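Long-range contact in tyrosinase (Burkholderia thailandensis, PDB 5ZRD), which probably oxidises monophenols to catechols at a pair of copper ions, as a type-3 copper tyrosinase able to work at acidic pH: residues E365-K377 and G381-E393. Residues are numbered along the deposited sequence; the frame is centred on the assembly and turned at random.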
loop_
_atom_site.group_PDB
_atom_site.type_symbol
_atom_site.label_atom_id
_atom_site.label_comp_id
_atom_site.label_asym_id
_atom_site.label_seq_id
_atom_site.Cartn_x
_atom_site.Cartn_y
_atom_site.Cartn_z
ATOM N N GLU A 365 -15.417 8.421 -11.492
ATOM C CA GLU A 365 -15.431 9.640 -12.266
ATOM C C GLU A 365 -16.387 9.523 -13.466
ATOM O O GLU A 365 -16.491 8.493 -14.159
ATOM C CB GLU A 365 -13.997 9.951 -12.674
ATOM C CG GLU A 365 -13.839 11.201 -13.515
ATOM C CD GLU A 365 -12.451 11.813 -13.387
ATOM O OE1 GLU A 365 -11.559 11.126 -12.866
ATOM O OE2 GLU A 365 -12.269 12.977 -13.812
ATOM N N SER A 366 -17.071 10.625 -13.746
ATOM C CA SER A 366 -18.063 10.665 -14.801
ATOM C C SER A 366 -17.387 10.885 -16.155
ATOM O O SER A 366 -16.492 11.714 -16.283
ATOM C CB SER A 366 -19.119 11.717 -14.528
ATOM O OG SER A 366 -19.566 12.288 -15.747
ATOM N N LEU A 367 -17.855 10.131 -17.155
ATOM C CA LEU A 367 -17.510 10.313 -18.537
ATOM C C LEU A 367 -18.687 10.973 -19.255
ATOM O O LEU A 367 -19.847 10.521 -19.109
ATOM C CB LEU A 367 -17.210 8.956 -19.182
ATOM C CG LEU A 367 -16.217 8.078 -18.437
ATOM C CD1 LEU A 367 -16.013 6.737 -19.144
ATOM C CD2 LEU A 367 -14.895 8.797 -18.303
ATOM N N ASN A 368 -18.374 11.995 -20.057
ATOM C CA ASN A 368 -19.383 12.757 -20.797
ATOM C C ASN A 368 -18.748 13.370 -22.069
ATOM O O ASN A 368 -17.629 13.000 -22.453
ATOM C CB ASN A 368 -20.008 13.778 -19.848
ATOM C CG ASN A 368 -18.953 14.725 -19.324
ATOM O OD1 ASN A 368 -18.330 15.426 -20.116
ATOM N ND2 ASN A 368 -18.673 14.660 -18.032
ATOM N N LEU A 369 -19.441 14.282 -22.748
ATOM C CA LEU A 369 -18.972 14.781 -24.082
ATOM C C LEU A 369 -17.825 15.781 -23.923
ATOM O O LEU A 369 -17.182 16.152 -24.909
ATOM C CB LEU A 369 -20.138 15.430 -24.833
ATOM C CG LEU A 369 -21.294 14.484 -25.158
ATOM C CD1 LEU A 369 -22.580 15.256 -25.401
ATOM C CD2 LEU A 369 -20.958 13.601 -26.342
ATOM N N THR A 370 -17.587 16.172 -22.672
ATOM C CA THR A 370 -16.552 17.106 -22.215
ATOM C C THR A 370 -15.265 16.354 -21.859
ATOM O O THR A 370 -14.217 16.958 -21.726
ATOM C CB THR A 370 -17.132 17.904 -21.026
ATOM O OG1 THR A 370 -17.702 19.036 -21.668
ATOM C CG2 THR A 370 -16.170 18.352 -19.950
ATOM N N THR A 371 -15.349 15.043 -21.642
ATOM C CA THR A 371 -14.186 14.299 -21.142
ATOM C C THR A 371 -13.083 14.312 -22.204
ATOM O O THR A 371 -13.347 14.006 -23.363
ATOM C CB THR A 371 -14.566 12.872 -20.724
ATOM O OG1 THR A 371 -15.621 12.932 -19.767
ATOM C CG2 THR A 371 -13.417 12.120 -20.097
ATOM N N PRO A 372 -11.850 14.685 -21.798
ATOM C CA PRO A 372 -10.628 14.587 -22.591
ATOM C C PRO A 372 -10.496 13.191 -23.221
ATOM O O PRO A 372 -10.618 12.174 -22.507
ATOM C CB PRO A 372 -9.461 14.763 -21.611
ATOM C CG PRO A 372 -10.068 15.427 -20.435
ATOM C CD PRO A 372 -11.476 14.881 -20.392
ATOM N N LEU A 373 -10.293 13.151 -24.526
ATOM C CA LEU A 373 -9.994 11.895 -25.221
ATOM C C LEU A 373 -8.474 11.756 -25.310
ATOM O O LEU A 373 -7.910 11.893 -26.379
ATOM C CB LEU A 373 -10.646 11.905 -26.611
ATOM C CG LEU A 373 -12.173 12.016 -26.584
ATOM C CD1 LEU A 373 -12.749 12.243 -27.964
ATOM C CD2 LEU A 373 -12.773 10.788 -25.950
ATOM N N ASN A 374 -7.853 11.484 -24.161
ATOM C CA ASN A 374 -6.384 11.372 -24.023
ATOM C C ASN A 374 -5.843 10.259 -24.926
ATOM O O ASN A 374 -6.475 9.234 -25.084
ATOM C CB ASN A 374 -5.994 11.089 -22.583
ATOM C CG ASN A 374 -6.483 12.170 -21.646
ATOM O OD1 ASN A 374 -6.926 11.870 -20.549
ATOM N ND2 ASN A 374 -6.415 13.423 -22.072
ATOM N N PRO A 375 -4.682 10.447 -25.526
ATOM C CA PRO A 375 -3.793 11.603 -25.355
ATOM C C PRO A 375 -3.859 12.638 -26.495
ATOM O O PRO A 375 -2.912 13.414 -26.699
ATOM C CB PRO A 375 -2.430 10.897 -25.403
ATOM C CG PRO A 375 -2.619 9.855 -26.509
ATOM C CD PRO A 375 -4.079 9.438 -26.404
ATOM N N PHE A 376 -4.966 12.638 -27.225
ATOM C CA PHE A 376 -5.104 13.425 -28.440
ATOM C C PHE A 376 -5.291 14.917 -28.122
ATOM O O PHE A 376 -6.133 15.281 -27.309
ATOM C CB PHE A 376 -6.285 12.902 -29.254
ATOM C CG PHE A 376 -6.217 11.418 -29.462
ATOM C CD1 PHE A 376 -5.043 10.824 -29.897
ATOM C CD2 PHE A 376 -7.300 10.607 -29.166
ATOM C CE1 PHE A 376 -4.962 9.450 -30.068
ATOM C CE2 PHE A 376 -7.218 9.236 -29.343
ATOM C CZ PHE A 376 -6.051 8.659 -29.790
ATOM N N LYS A 377 -4.523 15.761 -28.824
ATOM C CA LYS A 377 -4.448 17.204 -28.555
ATOM C C LYS A 377 -4.693 17.994 -29.845
ATOM O O LYS A 377 -4.287 17.569 -30.914
ATOM C CB LYS A 377 -3.094 17.535 -27.927
ATOM C CG LYS A 377 -3.075 17.417 -26.410
ATOM C CD LYS A 377 -1.868 16.654 -25.913
ATOM C CE LYS A 377 -1.712 16.656 -24.405
ATOM N NZ LYS A 377 -2.945 16.200 -23.730
ATOM N N GLY A 381 -2.549 22.591 -28.228
ATOM C CA GLY A 381 -2.045 21.825 -27.070
ATOM C C GLY A 381 -3.175 21.425 -26.121
ATOM O O GLY A 381 -2.957 20.817 -25.073
ATOM N N GLU A 382 -4.404 21.742 -26.503
ATOM C CA GLU A 382 -5.592 21.427 -25.694
ATOM C C GLU A 382 -6.149 20.041 -26.097
ATOM O O GLU A 382 -6.169 19.644 -27.282
ATOM C CB GLU A 382 -6.636 22.546 -25.836
ATOM C CG GLU A 382 -6.581 23.587 -24.731
ATOM C CD GLU A 382 -7.808 24.484 -24.648
ATOM O OE1 GLU A 382 -7.841 25.336 -23.734
ATOM O OE2 GLU A 382 -8.729 24.341 -25.499
ATOM N N ALA A 383 -6.620 19.312 -25.082
ATOM C CA ALA A 383 -7.147 17.972 -25.247
ATOM C C ALA A 383 -8.416 17.986 -26.113
ATOM O O ALA A 383 -9.365 18.719 -25.847
ATOM C CB ALA A 383 -7.423 17.390 -23.890
ATOM N N TYR A 384 -8.428 17.178 -27.162
ATOM C CA TYR A 384 -9.689 16.849 -27.848
ATOM C C TYR A 384 -10.700 16.262 -26.852
ATOM O O TYR A 384 -10.323 15.561 -25.908
ATOM C CB TYR A 384 -9.461 15.840 -28.969
ATOM C CG TYR A 384 -9.043 16.404 -30.296
ATOM C CD1 TYR A 384 -9.979 16.806 -31.236
ATOM C CD2 TYR A 384 -7.714 16.480 -30.637
ATOM C CE1 TYR A 384 -9.599 17.289 -32.479
ATOM C CE2 TYR A 384 -7.315 16.965 -31.868
ATOM C CZ TYR A 384 -8.255 17.378 -32.790
ATOM O OH TYR A 384 -7.828 17.849 -34.000
ATOM N N THR A 385 -11.979 16.589 -27.084
ATOM C CA THR A 385 -13.138 15.974 -26.460
ATOM C C THR A 385 -14.078 15.463 -27.548
ATOM O O THR A 385 -13.905 15.761 -28.715
ATOM C CB THR A 385 -13.976 16.964 -25.628
ATOM O OG1 THR A 385 -14.594 17.855 -26.561
ATOM C CG2 THR A 385 -13.173 17.701 -24.573
ATOM N N SER A 386 -15.098 14.736 -27.113
ATOM C CA SER A 386 -16.124 14.250 -27.990
ATOM C C SER A 386 -16.818 15.424 -28.693
ATOM O O SER A 386 -17.292 15.255 -29.813
ATOM C CB SER A 386 -17.126 13.412 -27.246
ATOM O OG SER A 386 -16.562 12.193 -26.800
ATOM N N GLU A 387 -16.855 16.600 -28.059
ATOM C CA GLU A 387 -17.627 17.759 -28.588
ATOM C C GLU A 387 -16.933 18.264 -29.858
ATOM O O GLU A 387 -17.582 18.760 -30.742
ATOM C CB GLU A 387 -17.832 18.811 -27.487
ATOM C CG GLU A 387 -19.053 19.704 -27.685
ATOM C CD GLU A 387 -20.397 19.263 -27.101
ATOM O OE1 GLU A 387 -20.466 19.063 -25.867
ATOM O OE2 GLU A 387 -21.399 19.178 -27.877
ATOM N N ASP A 388 -15.626 18.022 -29.963
ATOM C CA ASP A 388 -14.817 18.381 -31.114
ATOM C C ASP A 388 -14.904 17.431 -32.320
ATOM O O ASP A 388 -14.321 17.778 -33.344
ATOM C CB ASP A 388 -13.347 18.463 -30.687
ATOM C CG ASP A 388 -13.115 19.473 -29.576
ATOM O OD1 ASP A 388 -13.591 20.615 -29.735
ATOM O OD2 ASP A 388 -12.499 19.130 -28.533
ATOM N N CYS A 389 -15.613 16.280 -32.241
ATOM C CA CYS A 389 -15.609 15.284 -33.385
ATOM C C CYS A 389 -16.980 14.635 -33.597
ATOM O O CYS A 389 -17.116 13.456 -34.053
ATOM C CB CYS A 389 -14.558 14.199 -33.193
ATOM S SG CYS A 389 -14.708 13.316 -31.618
ATOM N N ILE A 390 -18.019 15.429 -33.376
ATOM C CA ILE A 390 -19.371 14.958 -33.683
ATOM C C ILE A 390 -19.584 14.941 -35.206
ATOM O O ILE A 390 -20.035 13.946 -35.800
ATOM C CB ILE A 390 -20.411 15.791 -32.917
ATOM C CG1 ILE A 390 -20.113 15.729 -31.415
ATOM C CG2 ILE A 390 -21.827 15.329 -33.248
ATOM C CD1 ILE A 390 -21.036 16.524 -30.545
ATOM N N ASN A 391 -19.233 16.020 -35.869
ATOM C CA ASN A 391 -19.521 16.111 -37.267
ATOM C C ASN A 391 -18.206 15.987 -38.021
ATOM O O ASN A 391 -17.401 16.934 -38.021
ATOM C CB ASN A 391 -20.218 17.424 -37.628
ATOM C CG ASN A 391 -20.610 17.469 -39.088
ATOM O OD1 ASN A 391 -19.828 17.087 -39.957
ATOM N ND2 ASN A 391 -21.836 17.883 -39.364
ATOM N N ILE A 392 -18.002 14.848 -38.671
ATOM C CA ILE A 392 -16.697 14.642 -39.283
ATOM C C ILE A 392 -16.459 15.656 -40.430
ATOM O O ILE A 392 -15.311 15.978 -40.678
ATOM C CB ILE A 392 -16.499 13.189 -39.773
ATOM C CG1 ILE A 392 -17.537 12.788 -40.813
ATOM C CG2 ILE A 392 -16.460 12.213 -38.608
ATOM C CD1 ILE A 392 -17.266 11.450 -41.460
ATOM N N GLU A 393 -17.493 16.108 -41.154
ATOM C CA GLU A 393 -17.319 17.016 -42.321
ATOM C C GLU A 393 -17.007 18.439 -41.811
ATOM O O GLU A 393 -15.958 18.996 -42.126
ATOM C CB GLU A 393 -18.555 16.975 -43.220
ATOM C CG GLU A 393 -18.829 15.610 -43.825
ATOM C CD GLU A 393 -20.160 15.429 -44.563
ATOM O OE1 GLU A 393 -21.103 16.220 -44.300
ATOM O OE2 GLU A 393 -20.275 14.476 -45.394
HETATM O O HOH W 1 -15.675 13.285 -24.251
#
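Y384 of strand 383-385 meets two short strands through its backbone: L373 N donates to Y384 O over 2.8 Å, nearly straight at 175°, and Y384 N donates to F376 O over 3.0 Å, more bent. Between strands 372-373 and 376-377 the chain turns a corner at N374 and P375, with a cis peptide before P375, so one residue serves both arms. With CG beside its own backbone N (chi1 -85°), the Y384 ring lies along K377, whose carbonyl O meets CE2 at the ring edge, 3.2 Å away. That same O accepts from K100 of helix 90-108, while M96 touches the Y384 side chain. A flat, broad side chain suits this place, touching backbone and helix together. The branched end of buried L373 covers the T385-S386 peptide, its CD1 3.5 Å from S386 N and near C389 SG. Nearer the surface, P372 CB meets A383 CB, two small apolar groups, and K377 CG lies 3.7 Å from G381 O. At the far end, E387 N bonds weakly to L369 O (3.2 Å), and L369 CD2 rests 3.9 Å from S386 CB. Threonine suits position 385 because OG1 accepts from E387 N in an ST turn and donates to D388 OD2, which also takes T385 N; T385 CG2 lies close to T370 O (3.1 Å). A water donates to N368 O and T371 O and accepts from S386 N, while S386 OG bonds to T92. Three backbone bonds, one of them weak, thus join the segments directly; turns, a shared water and helix 90-108, which carries the copper ligand H94, complete the fit.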